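TRNA (uracil(54)-C(5))-methyltransferase (PDB 2JJQ) methylates carbon 5 of uridine 54 in tRNA, taking the methyl group from S-adenosyl-L-methionine and releasing S-adenosyl-L-homocysteine. Local coordinates at residues Phe354-Val359 and Pro379-Tyr384; Lys284-Val289 and Gly305-Lys310. All coordinates share one frame; numbering follows the deposited sequence.

Interaction 1 of 2, residues Phe354-Val359 and Pro379-Tyr384; sequences FDTVIV and PGVIVY
The carbonyl oxygen of V383 takes the shortest hydrogen bond of this strand pair, from V359 N at 2.8 Å. The same oxygen is also met by the CA-H of I358 in a CA-H...O contact (I358 CA to V383 O 3.2 Å), so two hydrogens of strand 356-359 converge on it. The pattern repeats in parallel register: V357 N donates to V381 O and V357 O accepts from V383 N, both at 2.9 Å. The bonding weakens at the start, where V381 N makes only a weak, bent hydrogen bond to D355 O, 3.3 Å with 140° at the hydrogen. Just before it, a water donates to F354 O and accepts from G380 N, extending the link past the strand ends. D355 OD2 accepts hydrogen bonds from the backbone N atoms of E292 and K293.

Side chains alternate between two faces. On one, T356 and V381 lie side by side; CG2 of T356, anti to its N, runs forward to V383 CG2 (4.0 Å), while OG1 is hydrogen-bonded to E290 O. On the other face V357 CG2 meets the P379 ring at CG (3.8 Å), and L374 of helix 368-377 packs on both. Farther along, V359 CG2 sits over one face of the Y384 ring, 4.1 Å from the centroid, in a CH-pi contact; the phenol hydroxyl is hydrogen-bonded to D395.

The strand axes run 4.7 Å apart at an angle of 15°, and helix 368-377 connects them. This is the parallel beta-alpha-beta unit of a class I methyltransferase sheet, with V359 leading directly to D360, which binds S-adenosyl-L-methionine.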
loop_
_atom_site.group_PDB
_atom_site.type_symbol
_atom_site.label_atom_id
_atom_site.label_comp_id
_atom_site.label_asym_id
_atom_site.label_seq_id
_atom_site.Cartn_x
_atom_site.Cartn_y
_atom_site.Cartn_z
ATOM N N PHE A 354 -24.934 6.855 14.343
ATOM C CA PHE A 354 -24.597 5.783 13.383
ATOM C C PHE A 354 -24.844 4.429 14.018
ATOM O O PHE A 354 -24.708 4.297 15.229
ATOM C CB PHE A 354 -23.130 5.912 12.977
ATOM C CG PHE A 354 -22.868 7.139 12.224
ATOM C CD1 PHE A 354 -23.255 7.221 10.872
ATOM C CD2 PHE A 354 -22.268 8.237 12.825
ATOM C CE1 PHE A 354 -23.042 8.350 10.115
ATOM C CE2 PHE A 354 -22.078 9.397 12.059
ATOM C CZ PHE A 354 -22.441 9.466 10.726
ATOM N N ASP A 355 -25.176 3.421 13.201
ATOM C CA ASP A 355 -25.219 2.031 13.678
ATOM C C ASP A 355 -23.834 1.353 13.688
ATOM O O ASP A 355 -23.544 0.532 14.557
ATOM C CB ASP A 355 -26.115 1.217 12.745
ATOM C CG ASP A 355 -27.533 1.747 12.726
ATOM O OD1 ASP A 355 -28.053 2.008 13.831
ATOM O OD2 ASP A 355 -28.120 1.898 11.639
ATOM N N THR A 356 -22.989 1.714 12.713
ATOM C CA THR A 356 -21.633 1.207 12.667
ATOM C C THR A 356 -20.700 2.321 12.325
ATOM O O THR A 356 -21.032 3.146 11.492
ATOM C CB THR A 356 -21.487 0.085 11.589
ATOM O OG1 THR A 356 -22.207 -1.050 12.013
ATOM C CG2 THR A 356 -20.023 -0.362 11.454
ATOM N N VAL A 357 -19.525 2.375 12.967
ATOM C CA VAL A 357 -18.533 3.347 12.564
ATOM C C VAL A 357 -17.307 2.552 12.072
ATOM O O VAL A 357 -16.761 1.725 12.801
ATOM C CB VAL A 357 -18.107 4.293 13.750
ATOM C CG1 VAL A 357 -16.902 5.130 13.344
ATOM C CG2 VAL A 357 -19.255 5.231 14.159
ATOM N N ILE A 358 -16.837 2.849 10.866
ATOM C CA ILE A 358 -15.606 2.213 10.339
ATOM C C ILE A 358 -14.496 3.193 10.512
ATOM O O ILE A 358 -14.659 4.371 10.165
ATOM C CB ILE A 358 -15.735 1.966 8.843
ATOM C CG1 ILE A 358 -16.975 1.098 8.601
ATOM C CG2 ILE A 358 -14.462 1.270 8.287
ATOM C CD1 ILE A 358 -17.322 1.053 7.115
ATOM N N VAL A 359 -13.373 2.738 11.055
ATOM C CA VAL A 359 -12.197 3.627 11.123
ATOM C C VAL A 359 -11.000 2.980 10.459
ATOM O O VAL A 359 -10.728 1.824 10.707
ATOM C CB VAL A 359 -11.848 4.016 12.582
ATOM C CG1 VAL A 359 -12.974 4.909 13.181
ATOM C CG2 VAL A 359 -11.579 2.821 13.455
ATOM N N PRO A 379 -21.577 3.699 19.338
ATOM C CA PRO A 379 -22.206 3.007 18.217
ATOM C C PRO A 379 -22.139 1.516 18.459
ATOM O O PRO A 379 -21.186 1.058 19.088
ATOM C CB PRO A 379 -21.326 3.398 17.014
ATOM C CG PRO A 379 -19.980 3.837 17.600
ATOM C CD PRO A 379 -20.332 4.425 18.961
ATOM N N GLY A 380 -23.155 0.781 18.004
ATOM C CA GLY A 380 -23.288 -0.631 18.261
ATOM C C GLY A 380 -22.072 -1.440 17.788
ATOM O O GLY A 380 -21.665 -2.397 18.448
ATOM N N VAL A 381 -21.490 -1.007 16.654
ATOM C CA VAL A 381 -20.371 -1.722 16.070
ATOM C C VAL A 381 -19.295 -0.722 15.628
ATOM O O VAL A 381 -19.592 0.312 15.027
ATOM C CB VAL A 381 -20.782 -2.607 14.869
ATOM C CG1 VAL A 381 -19.496 -3.245 14.224
ATOM C CG2 VAL A 381 -21.735 -3.720 15.316
ATOM N N ILE A 382 -18.053 -1.023 15.963
ATOM C CA ILE A 382 -16.936 -0.340 15.325
ATOM C C ILE A 382 -16.179 -1.337 14.463
ATOM O O ILE A 382 -15.834 -2.437 14.926
ATOM C CB ILE A 382 -15.956 0.321 16.360
ATOM C CG1 ILE A 382 -16.685 1.425 17.115
ATOM C CG2 ILE A 382 -14.747 0.848 15.609
ATOM C CD1 ILE A 382 -15.897 1.944 18.382
ATOM N N VAL A 383 -15.874 -0.966 13.217
ATOM C CA VAL A 383 -14.985 -1.818 12.390
ATOM C C VAL A 383 -13.664 -1.070 12.218
ATOM O O VAL A 383 -13.648 0.007 11.681
ATOM C CB VAL A 383 -15.615 -2.155 10.956
ATOM C CG1 VAL A 383 -14.598 -2.949 10.118
ATOM C CG2 VAL A 383 -16.927 -2.915 11.099
ATOM N N TYR A 384 -12.565 -1.639 12.701
ATOM C CA TYR A 384 -11.292 -0.958 12.732
ATOM C C TYR A 384 -10.394 -1.692 11.726
ATOM O O TYR A 384 -10.181 -2.898 11.854
ATOM C CB TYR A 384 -10.726 -1.019 14.153
ATOM C CG TYR A 384 -9.495 -0.140 14.457
ATOM C CD1 TYR A 384 -9.366 0.505 15.702
ATOM C CD2 TYR A 384 -8.500 0.068 13.507
ATOM C CE1 TYR A 384 -8.225 1.294 16.035
ATOM C CE2 TYR A 384 -7.340 0.838 13.834
ATOM C CZ TYR A 384 -7.242 1.468 15.090
ATOM O OH TYR A 384 -6.112 2.225 15.370
HETATM O O HOH W 1 -25.387 2.450 17.221
#

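Interaction 2 of 2, residues Lys284-Val289 and Gly305-Lys310; sequences KVSELV and GIYLAK
L308 and S286 account for most of the surface buried here, and they meet closely: L308 CD2 presses on S286 CB at 3.4 Å, tighter than usual for two carbons, and is just as near to S286 CA. The isobutyl group gets there because CG stands anti to the carbonyl carbon (chi1 -74°); CD1 continues the extended chain (chi2 -174°) toward V289, while the CD2 branch turns onto S286. L308 CD1 meets V289 CG1 tip to tip at 4.1 Å, with V285 CG1 slightly farther off.

The segment axes approach no closer than 10.0 Å and cross at -59°, yet L308 reaches the backbone of helix 275-288 at S286 CA. Both helices cover the same face of the class I methyltransferase sheet: V285, V289 and L308 all rest on I358 of strand 356-359.

S286 OG lies at the edge of the Y307 ring, 3.9 Å from CE2, and is hydrogen-bonded to R283 O one turn back. A water donates to this OG at 3.1 Å and, weakly, to Y307 OH, bridging the helices. The same phenol oxygen is hydrogen-bonded to the D259 carboxylate, and R311 makes a cation-pi contact with the ring.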
loop_
_atom_site.group_PDB
_atom_site.type_symbol
_atom_site.label_atom_id
_atom_site.label_comp_id
_atom_site.label_asym_id
_atom_site.label_seq_id
_atom_site.Cartn_x
_atom_site.Cartn_y
_atom_site.Cartn_z
ATOM N N LYS A 284 -15.160 -8.058 3.234
ATOM C CA LYS A 284 -15.085 -8.374 4.677
ATOM C C LYS A 284 -15.694 -7.262 5.475
ATOM O O LYS A 284 -16.442 -7.539 6.393
ATOM C CB LYS A 284 -13.648 -8.601 5.174
ATOM C CG LYS A 284 -13.580 -9.066 6.663
ATOM C CD LYS A 284 -14.005 -10.600 6.658
ATOM C CE LYS A 284 -14.155 -11.244 7.972
ATOM N NZ LYS A 284 -14.756 -12.620 7.693
ATOM N N VAL A 285 -15.331 -6.011 5.162
ATOM C CA VAL A 285 -15.955 -4.866 5.826
ATOM C C VAL A 285 -17.468 -4.896 5.684
ATOM O O VAL A 285 -18.181 -4.700 6.691
ATOM C CB VAL A 285 -15.362 -3.529 5.371
ATOM C CG1 VAL A 285 -16.168 -2.325 5.958
ATOM C CG2 VAL A 285 -13.820 -3.490 5.784
ATOM N N SER A 286 -17.964 -5.195 4.484
ATOM C CA SER A 286 -19.422 -5.171 4.270
ATOM C C SER A 286 -20.087 -6.258 5.098
ATOM O O SER A 286 -21.277 -6.150 5.409
ATOM C CB SER A 286 -19.828 -5.339 2.795
ATOM O OG SER A 286 -19.562 -6.639 2.350
ATOM N N GLU A 287 -19.350 -7.320 5.392
ATOM C CA GLU A 287 -19.896 -8.446 6.153
ATOM C C GLU A 287 -19.978 -8.167 7.666
ATOM O O GLU A 287 -20.859 -8.696 8.372
ATOM C CB GLU A 287 -19.070 -9.699 5.880
ATOM C CG GLU A 287 -19.401 -10.196 4.493
ATOM C CD GLU A 287 -18.433 -11.221 3.941
ATOM O OE1 GLU A 287 -17.481 -11.642 4.656
ATOM O OE2 GLU A 287 -18.639 -11.585 2.755
ATOM N N LEU A 288 -19.062 -7.345 8.150
ATOM C CA LEU A 288 -18.920 -7.072 9.579
ATOM C C LEU A 288 -19.798 -5.944 10.075
ATOM O O LEU A 288 -20.158 -5.923 11.257
ATOM C CB LEU A 288 -17.464 -6.724 9.892
ATOM C CG LEU A 288 -16.511 -7.930 9.714
ATOM C CD1 LEU A 288 -15.084 -7.481 10.058
ATOM C CD2 LEU A 288 -16.877 -9.170 10.512
ATOM N N VAL A 289 -20.096 -4.965 9.222
ATOM C CA VAL A 289 -20.917 -3.839 9.703
ATOM C C VAL A 289 -22.336 -4.341 10.078
ATOM O O VAL A 289 -22.774 -5.381 9.612
ATOM C CB VAL A 289 -21.005 -2.692 8.684
ATOM C CG1 VAL A 289 -19.565 -2.244 8.241
ATOM C CG2 VAL A 289 -21.747 -3.139 7.395
ATOM N N GLY A 305 -16.819 3.021 1.903
ATOM C CA GLY A 305 -18.103 3.729 1.899
ATOM C C GLY A 305 -18.861 3.557 0.600
ATOM O O GLY A 305 -20.073 3.329 0.620
ATOM N N ILE A 306 -18.145 3.557 -0.523
ATOM C CA ILE A 306 -18.819 3.482 -1.799
ATOM C C ILE A 306 -19.338 2.057 -2.001
ATOM O O ILE A 306 -20.439 1.864 -2.518
ATOM C CB ILE A 306 -17.922 3.909 -2.915
ATOM C CG1 ILE A 306 -17.629 5.425 -2.769
ATOM C CG2 ILE A 306 -18.587 3.647 -4.305
ATOM C CD1 ILE A 306 -16.424 5.843 -3.549
ATOM N N TYR A 307 -18.517 1.090 -1.621
ATOM C CA TYR A 307 -18.871 -0.339 -1.783
ATOM C C TYR A 307 -20.120 -0.585 -0.922
ATOM O O TYR A 307 -21.094 -1.234 -1.331
ATOM C CB TYR A 307 -17.745 -1.237 -1.332
ATOM C CG TYR A 307 -17.982 -2.685 -1.662
ATOM C CD1 TYR A 307 -17.532 -3.211 -2.898
ATOM C CD2 TYR A 307 -18.658 -3.538 -0.762
ATOM C CE1 TYR A 307 -17.733 -4.574 -3.229
ATOM C CE2 TYR A 307 -18.861 -4.873 -1.109
ATOM C CZ TYR A 307 -18.432 -5.374 -2.321
ATOM O OH TYR A 307 -18.669 -6.718 -2.634
ATOM N N LEU A 308 -20.115 -0.064 0.282
ATOM C CA LEU A 308 -21.223 -0.243 1.147
ATOM C C LEU A 308 -22.490 0.444 0.620
ATOM O O LEU A 308 -23.595 -0.098 0.766
ATOM C CB LEU A 308 -20.924 0.236 2.563
ATOM C CG LEU A 308 -19.996 -0.702 3.352
ATOM C CD1 LEU A 308 -19.901 -0.182 4.763
ATOM C CD2 LEU A 308 -20.500 -2.099 3.403
ATOM N N ALA A 309 -22.346 1.648 0.077
ATOM C CA ALA A 309 -23.477 2.349 -0.544
ATOM C C ALA A 309 -24.044 1.469 -1.688
ATOM O O ALA A 309 -25.265 1.345 -1.861
ATOM C CB ALA A 309 -23.006 3.716 -1.098
ATOM N N LYS A 310 -23.181 0.866 -2.476
ATOM C CA LYS A 310 -23.633 -0.059 -3.553
ATOM C C LYS A 310 -24.443 -1.253 -2.990
ATOM O O LYS A 310 -25.438 -1.713 -3.631
ATOM C CB LYS A 310 -22.455 -0.596 -4.384
ATOM C CG LYS A 310 -22.937 -1.314 -5.653
ATOM C CD LYS A 310 -23.216 -0.348 -6.811
ATOM C CE LYS A 310 -23.557 -1.171 -8.091
ATOM N NZ LYS A 310 -23.927 -0.193 -9.132
HETATM O O HOH W 2 -20.296 -8.240 -0.187
#

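In the fold
From the N terminus, the chain first closes interaction 2: after helix 275-288 it passes through strand 293-297 and returns in helix 303-310 to meet 284-289. Strands 314-319 and 339-343 and the helix between them follow before interaction 1 opens at 354-359 and closes, after helix 368-377, at 379-384. The two loops are therefore in series, neither nested nor crossed. Their centres lie 12 Å apart, and they touch through I358 CD1 with L308 CD1 (3.7 Å) and V383 CG2 with V289 CG1 (3.9 Å). Together they tie the helix pair to adjacent central strands, whose opposite face carries helix 368-377.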